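Local coordinates for protein lectin (Pleurotus ostreatus, PDB 6T0Q) that binds N-acetyl-D-galactosamine and calcium ions and, as a mushroom lectin, probably recognises galactose-type sugars on glycans, at residues Gln314-Pro317 with Gln318-Pro322; Val133-Ser136 with Asp137-Glu141; Phe339-Ala342 with Pro343-Ala346; Val144-Glu147 with Ser148-Thr151. All blocks are in the same frame, centred on the assembly; numbering follows the deposited sequence.

Interaction 1 of 4, residues Gln314-Pro317 with Gln318-Pro322; sequences QTIP and QGFQP. With NAG (2-acetamido-2-deoxy-beta-D-glucopyranose), chain B.
A type II beta turn from Pro317 to Phe320, in the loop between strands 311-313 and 331-338, brings Ile316 and Phe320 together in a glycan pocket. Asn278, also in this pocket and two residues before Thr280, fits an N-glycosylation sequon, so the sugar is probably N-linked there. The turn is held only lightly by its backbone: Phe320 N donates to Pro317 O at 3.1 Å in a weak bond bent to 129°. Gly319 suits the third position of the turn, because phi there is positive, at 75°. Side-chain packing adds to it. Methyl CG2 of Ile316 lies 3.4 Å from CD1 of Phe320 and approaches the ring obliquely. With chi1 of 72°, the Phe320 ring is tucked between its own backbone N and carbonyl carbon, which brings CD1 round to that methyl. Pro317 O sits at the edge of the ring, near its plane, while the rigid Pro317 ring rests CD on Phe320 CB at 4.0 Å. Tyr245 packs edge-to-face with the phenyl group, and Arg219 NH1 binds the carbonyl oxygens of Phe320 and Pro322. The N-acetyl group of the sugar meets this apolar pair: its methyl C8 is 3.5 Å from Ile316 CG2, and its carbonyl O7 lies 3.8 Å from Phe320 CE1.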
ATOM      1  N   GLN A 314      20.289  -9.668  10.942  1.00 26.95           N
ATOM      2  CA  GLN A 314      21.535  -9.521  11.693  1.00 28.87           C
ATOM      3  C   GLN A 314      22.677  -8.957  10.858  1.00 33.39           C
ATOM      4  O   GLN A 314      23.511  -8.210  11.382  1.00 35.82           O
ATOM      5  CB  GLN A 314      21.951 -10.866  12.304  1.00 31.13           C
ATOM      6  CG  GLN A 314      20.942 -11.375  13.319  1.00 42.28           C
ATOM      7  CD  GLN A 314      21.316 -12.710  13.925  1.00 51.11           C
ATOM      8  OE1 GLN A 314      22.498 -13.046  14.037  1.00 47.99           O
ATOM      9  NE2 GLN A 314      20.306 -13.481  14.322  1.00 53.15           N
ATOM     10  N   THR A 315      22.755  -9.321   9.582  1.00 29.72           N
ATOM     11  CA  THR A 315      23.694  -8.706   8.649  1.00 33.27           C
ATOM     12  C   THR A 315      22.892  -7.730   7.800  1.00 32.51           C
ATOM     13  O   THR A 315      22.032  -8.138   7.014  1.00 30.90           O
ATOM     14  CB  THR A 315      24.393  -9.744   7.772  1.00 35.35           C
ATOM     15  OG1 THR A 315      25.184 -10.617   8.588  1.00 38.88           O
ATOM     16  CG2 THR A 315      25.296  -9.051   6.756  1.00 38.04           C
ATOM     17  N   ILE A 316      23.157  -6.445   7.978  1.00 28.41           N
ATOM     18  CA  ILE A 316      22.349  -5.420   7.334  1.00 29.69           C
ATOM     19  C   ILE A 316      22.719  -5.318   5.861  1.00 31.80           C
ATOM     20  O   ILE A 316      23.885  -5.061   5.538  1.00 33.57           O
ATOM     21  CB  ILE A 316      22.531  -4.066   8.021  1.00 29.60           C
ATOM     22  CG1 ILE A 316      22.161  -4.164   9.511  1.00 27.95           C
ATOM     23  CG2 ILE A 316      21.696  -3.032   7.306  1.00 27.13           C
ATOM     24  CD1 ILE A 316      22.395  -2.872  10.262  1.00 27.23           C
ATOM     25  N   PRO A 317      21.772  -5.485   4.946  1.00 31.33           N
ATOM     26  CA  PRO A 317      22.083  -5.342   3.523  1.00 36.06           C
ATOM     27  C   PRO A 317      22.090  -3.884   3.094  1.00 38.34           C
ATOM     28  O   PRO A 317      21.470  -3.017   3.713  1.00 31.38           O
ATOM     29  CB  PRO A 317      20.935  -6.094   2.844  1.00 35.57           C
ATOM     30  CG  PRO A 317      19.772  -5.850   3.770  1.00 33.26           C
ATOM     31  CD  PRO A 317      20.362  -5.844   5.170  1.00 33.97           C
ATOM     32  N   GLN A 318      22.791  -3.634   1.991  1.00 41.42           N
ATOM     33  CA  GLN A 318      22.727  -2.321   1.362  1.00 44.11           C
ATOM     34  C   GLN A 318      21.296  -2.026   0.934  1.00 37.30           C
ATOM     35  O   GLN A 318      20.594  -2.899   0.419  1.00 37.19           O
ATOM     36  CB  GLN A 318      23.673  -2.260   0.161  1.00 54.75           C
ATOM     37  CG  GLN A 318      24.396  -0.932   0.029  1.00 63.83           C
ATOM     38  CD  GLN A 318      25.246  -0.602   1.248  1.00 73.41           C
ATOM     39  OE1 GLN A 318      25.630  -1.486   2.019  1.00 76.04           O
ATOM     40  NE2 GLN A 318      25.545   0.678   1.426  1.00 77.08           N
ATOM     41  N   GLY A 319      20.847  -0.798   1.189  1.00 35.41           N
ATOM     42  CA  GLY A 319      19.465  -0.459   0.907  1.00 35.63           C
ATOM     43  C   GLY A 319      18.449  -1.009   1.888  1.00 38.37           C
ATOM     44  O   GLY A 319      17.264  -1.098   1.552  1.00 32.52           O
ATOM     45  N   PHE A 320      18.872  -1.373   3.103  1.00 30.20           N
ATOM     46  CA  PHE A 320      17.944  -1.893   4.102  1.00 29.08           C
ATOM     47  C   PHE A 320      16.824  -0.911   4.431  1.00 27.04           C
ATOM     48  O   PHE A 320      15.776  -1.336   4.930  1.00 29.68           O
ATOM     49  CB  PHE A 320      18.691  -2.232   5.400  1.00 23.46           C
ATOM     50  CG  PHE A 320      19.134  -1.011   6.162  1.00 29.41           C
ATOM     51  CD1 PHE A 320      20.290  -0.335   5.802  1.00 32.85           C
ATOM     52  CD2 PHE A 320      18.370  -0.513   7.208  1.00 27.95           C
ATOM     53  CE1 PHE A 320      20.694   0.798   6.488  1.00 31.28           C
ATOM     54  CE2 PHE A 320      18.760   0.633   7.891  1.00 31.49           C
ATOM     55  CZ  PHE A 320      19.928   1.284   7.533  1.00 27.77           C
ATOM     56  N   GLN A 321      17.025   0.388   4.187  1.00 26.25           N
ATOM     57  CA  GLN A 321      16.041   1.402   4.555  1.00 28.86           C
ATOM     58  C   GLN A 321      15.038   1.801   3.463  1.00 32.13           C
ATOM     59  O   GLN A 321      14.044   2.459   3.803  1.00 35.39           O
ATOM     60  CB  GLN A 321      16.764   2.655   5.080  1.00 31.07           C
ATOM     61  CG  GLN A 321      17.477   3.542   4.047  1.00 35.89           C
ATOM     62  CD  GLN A 321      18.890   3.085   3.724  1.00 46.30           C
ATOM     63  OE1 GLN A 321      19.135   1.914   3.431  1.00 36.49           O
ATOM     64  NE2 GLN A 321      19.833   4.020   3.780  1.00 56.68           N
ATOM     65  N   PRO A 322      15.249   1.501   2.175  1.00 35.54           N
ATOM     66  CA  PRO A 322      14.224   1.804   1.173  1.00 31.42           C
ATOM     67  C   PRO A 322      12.914   1.090   1.439  1.00 30.99           C
ATOM     68  O   PRO A 322      12.887  -0.033   1.973  1.00 35.83           O
ATOM     69  CB  PRO A 322      14.866   1.327  -0.137  1.00 29.39           C
ATOM     70  CG  PRO A 322      16.237   1.810  -0.002  1.00 36.52           C
ATOM     71  CD  PRO A 322      16.567   1.634   1.514  1.00 52.55           C
TER
HETATM   72  C1  NAG B   1      24.604   1.064  11.053  1.00 38.73           C
HETATM   73  C2  NAG B   1      25.456   1.166   9.799  1.00 44.83           C
HETATM   74  C3  NAG B   1      26.924   1.054  10.165  1.00 53.29           C
HETATM   75  C4  NAG B   1      27.301   2.160  11.139  1.00 52.15           C
HETATM   76  C5  NAG B   1      26.375   2.180  12.359  1.00 45.13           C
HETATM   77  C6  NAG B   1      26.501   3.474  13.134  1.00 41.55           C
HETATM   78  C7  NAG B   1      24.576   0.480   7.620  1.00 46.15           C
HETATM   79  C8  NAG B   1      24.269  -0.667   6.706  1.00 43.54           C
HETATM   80  N2  NAG B   1      25.095   0.162   8.811  1.00 39.74           N
HETATM   81  O3  NAG B   1      27.704   1.167   8.980  1.00 56.53           O
HETATM   82  O4  NAG B   1      28.589   1.754  11.393  1.00 60.33           O
HETATM   83  O5  NAG B   1      24.989   2.093  11.982  1.00 39.38           O
HETATM   84  O6  NAG B   1      26.948   3.247  14.461  1.00 55.49           O
HETATM   85  O7  NAG B   1      24.359   1.648   7.298  1.00 46.86           O

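Interaction 2 of 4, residues Val133-Ser136 with Asp137-Glu141; sequences VHFS and DGTSE
Phe135 lies back across the start of the returning strand, so each part of its side chain meets a different residue of 137-141. CB stands 3.6 Å from Asp137 OD1. The torsion chi1 of -61° swings CG away from the carbonyl carbon, and the ring then crosses Thr139 and Glu141 obliquely. CD2 comes 3.5 Å from Thr139 OG1. Farther out, CE2 is 3.7 Å from Glu141 CB, which touches the ring at its edge and in its plane; the Glu141 carboxylate plane is turned 60° from the ring. One face carries Val133 CG1, 3.6 Å above the plane and offset toward the rim, and Lys65 makes a cation-pi contact. This is a beta hairpin joining strands 126-135 and 140-144, closed by a type I turn from Phe135 to Gly138 with a G1-type beta bulge. Phe135 N bonds to Thr139 O at 2.9 Å, whereas Phe135 O receives Gly138 N instead of Thr139 N. Gly138 suits the bulge because phi is 90° there, an angle at which a CB would collide with the preceding carbonyl oxygen. A water donates to both Phe135 O and Thr139 O. Val133 and Glu141 form a hydrogen-bonded antiparallel pair; His134 and Ser140 form the non-hydrogen-bonded one next to it. Asp137 makes an Asx turn: its OD1 takes Thr139 N at 3.0 Å from above the carboxylate plane and Thr139 OG1 at 2.7 Å on the syn lone pair. Lys65 NZ is a second partner of that hydroxyl.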
ATOM      1  N   VAL A 133      -0.143  24.092  15.763  1.00 20.98           N
ATOM      2  CA  VAL A 133      -0.452  23.756  14.375  1.00 24.27           C
ATOM      3  C   VAL A 133       0.836  23.789  13.563  1.00 25.82           C
ATOM      4  O   VAL A 133       1.589  24.762  13.625  1.00 24.72           O
ATOM      5  CB  VAL A 133      -1.485  24.736  13.790  1.00 24.40           C
ATOM      6  CG1 VAL A 133      -1.640  24.524  12.276  1.00 20.98           C
ATOM      7  CG2 VAL A 133      -2.831  24.601  14.496  1.00 21.06           C
ATOM      8  N   HIS A 134       1.080  22.739  12.786  1.00 22.84           N
ATOM      9  CA  HIS A 134       2.200  22.701  11.854  1.00 22.62           C
ATOM     10  C   HIS A 134       1.688  22.972  10.447  1.00 25.32           C
ATOM     11  O   HIS A 134       0.673  22.399  10.036  1.00 23.95           O
ATOM     12  CB  HIS A 134       2.909  21.355  11.930  1.00 27.50           C
ATOM     13  CG  HIS A 134       3.377  21.029  13.310  1.00 38.05           C
ATOM     14  ND1 HIS A 134       4.528  21.566  13.846  1.00 40.77           N
ATOM     15  CD2 HIS A 134       2.819  20.277  14.287  1.00 39.90           C
ATOM     16  CE1 HIS A 134       4.676  21.131  15.084  1.00 41.91           C
ATOM     17  NE2 HIS A 134       3.652  20.348  15.377  1.00 40.45           N
ATOM     18  N   PHE A 135       2.379  23.855   9.728  1.00 24.17           N
ATOM     19  CA  PHE A 135       1.966  24.305   8.406  1.00 27.04           C
ATOM     20  C   PHE A 135       2.791  23.627   7.311  1.00 25.40           C
ATOM     21  O   PHE A 135       3.843  23.034   7.562  1.00 24.05           O
ATOM     22  CB  PHE A 135       2.089  25.828   8.307  1.00 27.33           C
ATOM     23  CG  PHE A 135       1.225  26.569   9.292  1.00 25.63           C
ATOM     24  CD1 PHE A 135      -0.148  26.662   9.097  1.00 26.79           C
ATOM     25  CD2 PHE A 135       1.780  27.172  10.410  1.00 27.04           C
ATOM     26  CE1 PHE A 135      -0.950  27.337   9.997  1.00 27.68           C
ATOM     27  CE2 PHE A 135       0.979  27.859  11.318  1.00 25.05           C
ATOM     28  CZ  PHE A 135      -0.381  27.936  11.114  1.00 26.96           C
ATOM     29  N   SER A 136       2.297  23.731   6.073  1.00 25.32           N
ATOM     30  CA  SER A 136       2.911  23.032   4.945  1.00 27.44           C
ATOM     31  C   SER A 136       4.339  23.491   4.660  1.00 32.81           C
ATOM     32  O   SER A 136       5.107  22.733   4.059  1.00 29.03           O
ATOM     33  CB  SER A 136       2.052  23.217   3.692  1.00 26.13           C
ATOM     34  OG  SER A 136       1.767  24.588   3.483  1.00 28.29           O
ATOM     35  N   ASP A 137       4.726  24.689   5.094  1.00 30.46           N
ATOM     36  CA  ASP A 137       6.060  25.208   4.815  1.00 28.24           C
ATOM     37  C   ASP A 137       7.053  24.935   5.936  1.00 30.19           C
ATOM     38  O   ASP A 137       8.171  25.453   5.896  1.00 31.40           O
ATOM     39  CB  ASP A 137       6.003  26.716   4.520  1.00 35.26           C
ATOM     40  CG  ASP A 137       5.526  27.542   5.716  1.00 35.92           C
ATOM     41  OD1 ASP A 137       5.180  26.960   6.770  1.00 30.93           O
ATOM     42  OD2 ASP A 137       5.492  28.783   5.599  1.00 33.59           O
ATOM     43  N   GLY A 138       6.688  24.128   6.927  1.00 25.73           N
ATOM     44  CA  GLY A 138       7.607  23.842   8.005  1.00 27.90           C
ATOM     45  C   GLY A 138       7.532  24.791   9.182  1.00 26.34           C
ATOM     46  O   GLY A 138       8.216  24.556  10.184  1.00 28.59           O
ATOM     47  N   THR A 139       6.729  25.845   9.107  1.00 28.16           N
ATOM     48  CA  THR A 139       6.531  26.692  10.276  1.00 29.75           C
ATOM     49  C   THR A 139       5.420  26.114  11.161  1.00 31.38           C
ATOM     50  O   THR A 139       4.738  25.154  10.803  1.00 23.73           O
ATOM     51  CB  THR A 139       6.198  28.122   9.859  1.00 30.01           C
ATOM     52  OG1 THR A 139       4.939  28.148   9.175  1.00 28.96           O
ATOM     53  CG2 THR A 139       7.292  28.692   8.932  1.00 33.79           C
ATOM     54  N   SER A 140       5.244  26.716  12.335  1.00 25.16           N
ATOM     55  CA  SER A 140       4.212  26.281  13.267  1.00 27.32           C
ATOM     56  C   SER A 140       3.738  27.477  14.082  1.00 30.93           C
ATOM     57  O   SER A 140       4.419  28.503  14.159  1.00 26.18           O
ATOM     58  CB  SER A 140       4.734  25.173  14.182  1.00 31.41           C
ATOM     59  OG  SER A 140       5.857  25.638  14.901  1.00 37.70           O
ATOM     60  N   GLU A 141       2.554  27.342  14.683  1.00 25.00           N
ATOM     61  CA  GLU A 141       1.996  28.405  15.516  1.00 24.71           C
ATOM     62  C   GLU A 141       1.054  27.801  16.550  1.00 21.87           C
ATOM     63  O   GLU A 141       0.295  26.876  16.238  1.00 22.04           O
ATOM     64  CB  GLU A 141       1.244  29.455  14.683  1.00 23.96           C
ATOM     65  CG  GLU A 141       0.549  30.538  15.534  1.00 29.18           C
ATOM     66  CD  GLU A 141      -0.068  31.653  14.693  1.00 40.50           C
ATOM     67  OE1 GLU A 141       0.148  31.662  13.462  1.00 39.31           O
ATOM     68  OE2 GLU A 141      -0.763  32.518  15.269  1.00 39.95           O
TER
HETATM   69  O   HOH W   1       5.366  22.450   9.827  1.00 42.48           O

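Interaction 3 of 4, residues Phe339-Ala342 with Pro343-Ala346; sequences FGVA and PWGA
Ala342 and Pro343 meet through a cis peptide bond, which folds the chain back so that Gly345 returns to Gly340 and Val341. The cis link brings neighbouring CA atoms unusually near, and Ala342 CB is pressed to 3.5 Å from Pro343 CA, a tight carbon contact. Proline suits the place because a cis peptide bond costs far less before proline than before other residues. Gly345 N then donates to Val341 O at 2.9 Å, with an N-H···O angle of 160°, although the donor stands well above the carbonyl plane. This bond from a residue to the one four earlier closes a five-residue alpha turn. Inside it, the backbone angles of Ala342 and Pro343 fit a type VI turn, in a loop that follows strand 331-338. Gly345, with phi of 75°, has a backbone shape easiest for a residue without CB; its CA lies 3.3 Å from Gly340 O in a CA-H···O contact. A water bridges the two arms of the loop, accepting from Gly340 N and donating to Val341 O and Gly345 O. Beyond it, the far end of the Phe339 ring reaches the second segment, obliquely, CZ being 3.6 Å from Ala346 O. Trp344 carries the loop to a calcium site: NE1 bonds to Asp239, a ligand of the ion, and Trp200 stacks on the indole. Pro343 CD sits 3.9 Å above the plane of that same indole, over its centre.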
ATOM      1  N   PHE A 339       8.476  -2.481  28.008  1.00 23.19           N
ATOM      2  CA  PHE A 339       9.094  -1.307  28.619  1.00 20.29           C
ATOM      3  C   PHE A 339       8.979  -1.392  30.131  1.00 24.31           C
ATOM      4  O   PHE A 339       7.905  -1.679  30.663  1.00 20.99           O
ATOM      5  CB  PHE A 339       8.443  -0.010  28.140  1.00 17.70           C
ATOM      6  CG  PHE A 339       9.008   1.210  28.818  1.00 19.59           C
ATOM      7  CD1 PHE A 339      10.321   1.598  28.575  1.00 20.48           C
ATOM      8  CD2 PHE A 339       8.253   1.938  29.727  1.00 20.27           C
ATOM      9  CE1 PHE A 339      10.868   2.712  29.207  1.00 22.99           C
ATOM     10  CE2 PHE A 339       8.789   3.059  30.360  1.00 22.34           C
ATOM     11  CZ  PHE A 339      10.101   3.442  30.100  1.00 21.83           C
ATOM     12  N   GLY A 340      10.101  -1.164  30.820  1.00 20.19           N
ATOM     13  CA  GLY A 340      10.175  -1.263  32.272  1.00 21.52           C
ATOM     14  C   GLY A 340      11.140  -2.327  32.767  1.00 19.94           C
ATOM     15  O   GLY A 340      11.669  -2.203  33.874  1.00 21.93           O
ATOM     16  N   VAL A 341      11.365  -3.383  31.974  1.00 17.31           N
ATOM     17  CA  VAL A 341      12.237  -4.464  32.422  1.00 16.85           C
ATOM     18  C   VAL A 341      13.650  -3.955  32.695  1.00 22.65           C
ATOM     19  O   VAL A 341      14.138  -3.007  32.062  1.00 21.00           O
ATOM     20  CB  VAL A 341      12.297  -5.611  31.396  1.00 20.76           C
ATOM     21  CG1 VAL A 341      10.960  -6.328  31.309  1.00 21.22           C
ATOM     22  CG2 VAL A 341      12.742  -5.071  30.026  1.00 17.99           C
ATOM     23  N   ALA A 342      14.309  -4.606  33.652  1.00 19.31           N
ATOM     24  CA  ALA A 342      15.753  -4.514  33.798  1.00 20.19           C
ATOM     25  C   ALA A 342      16.431  -4.922  32.487  1.00 25.99           C
ATOM     26  O   ALA A 342      15.896  -5.739  31.731  1.00 22.18           O
ATOM     27  CB  ALA A 342      16.220  -5.424  34.939  1.00 17.31           C
ATOM     28  N   PRO A 343      17.618  -4.377  32.191  1.00 23.54           N
ATOM     29  CA  PRO A 343      18.377  -3.454  33.039  1.00 26.04           C
ATOM     30  C   PRO A 343      17.993  -1.991  32.858  1.00 21.54           C
ATOM     31  O   PRO A 343      18.444  -1.177  33.652  1.00 30.29           O
ATOM     32  CB  PRO A 343      19.823  -3.684  32.582  1.00 28.78           C
ATOM     33  CG  PRO A 343      19.666  -3.984  31.114  1.00 29.05           C
ATOM     34  CD  PRO A 343      18.408  -4.820  31.023  1.00 23.77           C
ATOM     35  N   TRP A 344      17.167  -1.659  31.858  1.00 20.04           N
ATOM     36  CA  TRP A 344      16.900  -0.248  31.581  1.00 22.56           C
ATOM     37  C   TRP A 344      15.884   0.357  32.544  1.00 27.44           C
ATOM     38  O   TRP A 344      15.963   1.555  32.842  1.00 27.23           O
ATOM     39  CB  TRP A 344      16.437  -0.084  30.136  1.00 19.32           C
ATOM     40  CG  TRP A 344      17.381  -0.790  29.198  1.00 25.62           C
ATOM     41  CD1 TRP A 344      18.654  -0.410  28.881  1.00 24.52           C
ATOM     42  CD2 TRP A 344      17.140  -2.017  28.498  1.00 22.20           C
ATOM     43  NE1 TRP A 344      19.217  -1.317  28.011  1.00 25.29           N
ATOM     44  CE2 TRP A 344      18.309  -2.311  27.756  1.00 23.23           C
ATOM     45  CE3 TRP A 344      16.049  -2.892  28.418  1.00 19.99           C
ATOM     46  CZ2 TRP A 344      18.416  -3.444  26.944  1.00 25.31           C
ATOM     47  CZ3 TRP A 344      16.154  -4.015  27.598  1.00 22.08           C
ATOM     48  CH2 TRP A 344      17.329  -4.277  26.870  1.00 23.53           C
ATOM     49  N   GLY A 345      14.932  -0.427  33.038  1.00 20.62           N
ATOM     50  CA  GLY A 345      13.986   0.145  33.983  1.00 18.30           C
ATOM     51  C   GLY A 345      12.951   1.043  33.313  1.00 21.08           C
ATOM     52  O   GLY A 345      12.826   1.115  32.089  1.00 20.51           O
ATOM     53  N   ALA A 346      12.207   1.756  34.157  1.00 19.60           N
ATOM     54  CA  ALA A 346      11.091   2.577  33.699  1.00 19.05           C
ATOM     55  C   ALA A 346      11.388   4.072  33.714  1.00 22.14           C
ATOM     56  O   ALA A 346      10.483   4.867  33.434  1.00 21.88           O
ATOM     57  CB  ALA A 346       9.846   2.293  34.558  1.00 27.94           C
TER
HETATM   58  O   HOH W   2      12.827  -0.995  30.390  1.00 19.20           O

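Interaction 4 of 4, residues Val144-Glu147 with Ser148-Thr151; sequences VTDE and SWKT
Trp149 folds its indole back against Val144 and Thr145, and its torsions explain how. A chi1 of -73° turns CG away from the carbonyl carbon, and chi2 of 52° then aims NE1 at Val144 O, 2.9 Å away. That bond is bent, with the oxygen tilted out of the ring plane. Over one face lies Thr145: its CA is 3.8 Å from the centroid of the five-membered ring, a CH-pi contact, while CG2 is 3.8 Å from CZ2. Threonine suits this spot because its methyl meets the ring while OG1 binds Lys34 O and Ala129 N. The chain between is a type I beta turn from Asp146 to Trp149, closed by Trp149 N to Asp146 O at 3.1 Å. Asp146, with chi1 of 61°, brings OD1 over the turn to make an Asx turn with Ser148 N at 2.9 Å, met from above the carboxylate plane. Ser148 OG donates to the syn lone pair of the same oxygen in a short bond. Lys57 NZ also binds Ser148 OG, which probably polarises the hydroxyl; together with the two donors on OD1 this would favour the ionised form of Asp146.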
ATOM      1  N   VAL A 144      -4.584  28.918  21.577  1.00 17.32           N
ATOM      2  CA  VAL A 144      -4.957  28.568  22.943  1.00 20.84           C
ATOM      3  C   VAL A 144      -6.448  28.784  23.162  1.00 23.88           C
ATOM      4  O   VAL A 144      -7.112  29.519  22.431  1.00 22.48           O
ATOM      5  CB  VAL A 144      -4.159  29.380  23.991  1.00 21.34           C
ATOM      6  CG1 VAL A 144      -2.663  29.111  23.852  1.00 19.24           C
ATOM      7  CG2 VAL A 144      -4.457  30.885  23.847  1.00 22.29           C
ATOM      8  N   THR A 145      -6.970  28.127  24.194  1.00 21.91           N
ATOM      9  CA  THR A 145      -8.256  28.517  24.759  1.00 22.96           C
ATOM     10  C   THR A 145      -8.135  29.909  25.377  1.00 22.14           C
ATOM     11  O   THR A 145      -7.183  30.185  26.114  1.00 19.87           O
ATOM     12  CB  THR A 145      -8.690  27.511  25.829  1.00 19.69           C
ATOM     13  OG1 THR A 145      -7.560  27.190  26.649  1.00 19.67           O
ATOM     14  CG2 THR A 145      -9.225  26.230  25.192  1.00 17.48           C
ATOM     15  N   ASP A 146      -9.095  30.783  25.077  1.00 20.72           N
ATOM     16  CA  ASP A 146      -9.157  32.101  25.706  1.00 22.73           C
ATOM     17  C   ASP A 146     -10.548  32.689  25.469  1.00 24.66           C
ATOM     18  O   ASP A 146     -11.473  31.984  25.048  1.00 18.57           O
ATOM     19  CB  ASP A 146      -8.031  33.016  25.190  1.00 17.61           C
ATOM     20  CG  ASP A 146      -8.105  33.280  23.687  1.00 24.72           C
ATOM     21  OD1 ASP A 146      -9.154  33.050  23.043  1.00 25.22           O
ATOM     22  OD2 ASP A 146      -7.075  33.739  23.147  1.00 27.21           O
ATOM     23  N   GLU A 147     -10.691  33.996  25.730  1.00 22.63           N
ATOM     24  CA  GLU A 147     -11.987  34.659  25.629  1.00 23.27           C
ATOM     25  C   GLU A 147     -12.484  34.791  24.194  1.00 24.71           C
ATOM     26  O   GLU A 147     -13.624  35.232  23.994  1.00 27.18           O
ATOM     27  CB  GLU A 147     -11.928  36.052  26.287  1.00 20.38           C
ATOM     28  CG  GLU A 147     -11.153  37.122  25.498  1.00 27.08           C
ATOM     29  CD  GLU A 147      -9.636  36.980  25.614  1.00 33.01           C
ATOM     30  OE1 GLU A 147      -9.157  36.036  26.281  1.00 28.02           O
ATOM     31  OE2 GLU A 147      -8.914  37.819  25.032  1.00 33.56           O
ATOM     32  N   SER A 148     -11.684  34.421  23.191  1.00 19.55           N
ATOM     33  CA  SER A 148     -12.200  34.420  21.825  1.00 27.46           C
ATOM     34  C   SER A 148     -12.991  33.157  21.502  1.00 27.54           C
ATOM     35  O   SER A 148     -13.637  33.101  20.456  1.00 26.03           O
ATOM     36  CB  SER A 148     -11.060  34.598  20.809  1.00 28.18           C
ATOM     37  OG  SER A 148     -10.207  33.461  20.791  1.00 26.93           O
ATOM     38  N   TRP A 149     -12.958  32.146  22.368  1.00 21.78           N
ATOM     39  CA  TRP A 149     -13.787  30.967  22.166  1.00 20.70           C
ATOM     40  C   TRP A 149     -15.240  31.298  22.494  1.00 22.69           C
ATOM     41  O   TRP A 149     -15.526  32.198  23.285  1.00 24.07           O
ATOM     42  CB  TRP A 149     -13.284  29.813  23.042  1.00 19.54           C
ATOM     43  CG  TRP A 149     -11.991  29.215  22.535  1.00 22.13           C
ATOM     44  CD1 TRP A 149     -10.834  29.881  22.234  1.00 23.31           C
ATOM     45  CD2 TRP A 149     -11.737  27.828  22.260  1.00 20.73           C
ATOM     46  NE1 TRP A 149      -9.877  28.995  21.789  1.00 21.22           N
ATOM     47  CE2 TRP A 149     -10.406  27.729  21.794  1.00 20.96           C
ATOM     48  CE3 TRP A 149     -12.514  26.663  22.342  1.00 21.15           C
ATOM     49  CZ2 TRP A 149      -9.829  26.510  21.426  1.00 20.57           C
ATOM     50  CZ3 TRP A 149     -11.937  25.446  21.973  1.00 23.23           C
ATOM     51  CH2 TRP A 149     -10.607  25.381  21.530  1.00 21.49           C
ATOM     52  N   LYS A 150     -16.163  30.573  21.863  1.00 18.37           N
ATOM     53  CA  LYS A 150     -17.585  30.718  22.143  1.00 24.25           C
ATOM     54  C   LYS A 150     -18.055  29.614  23.084  1.00 27.16           C
ATOM     55  O   LYS A 150     -17.517  28.505  23.084  1.00 22.82           O
ATOM     56  CB  LYS A 150     -18.406  30.682  20.846  1.00 22.26           C
ATOM     57  CG  LYS A 150     -18.181  31.893  19.920  1.00 25.35           C
ATOM     58  CD  LYS A 150     -18.274  33.204  20.698  1.00 29.43           C
ATOM     59  CE  LYS A 150     -18.465  34.418  19.765  1.00 37.51           C
ATOM     60  NZ  LYS A 150     -19.778  34.406  19.037  1.00 33.55           N
ATOM     61  N   THR A 151     -19.071  29.927  23.886  1.00 23.56           N
ATOM     62  CA  THR A 151     -19.646  28.958  24.807  1.00 21.48           C
ATOM     63  C   THR A 151     -21.149  29.191  24.899  1.00 26.87           C
ATOM     64  O   THR A 151     -21.708  30.055  24.212  1.00 27.99           O
ATOM     65  CB  THR A 151     -18.979  29.047  26.190  1.00 23.21           C
ATOM     66  OG1 THR A 151     -19.422  27.960  27.012  1.00 23.54           O
ATOM     67  CG2 THR A 151     -19.332  30.350  26.878  1.00 23.03           C
TER

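How the interactions relate
From the N terminus, interaction 2 comes first, closing the hairpin between strands 126-135 and 140-144 at one edge of a four-stranded antiparallel sheet. Strand 140-144 runs straight into interaction 4, whose turn delivers the chain to strand 150-151, beside 51-60 in a separate five-stranded sheet. Much later, interaction 1 shapes the loop that leaves strand 311-313, and interaction 3 the loop that follows strand 331-338; these two neighbouring strands belong to a seven-stranded sheet. All four contacts stand in series, so none nests in or crosses another. Interactions 1 and 4 lie on opposite sides of the chain's centre, their own centres about 51 Å apart.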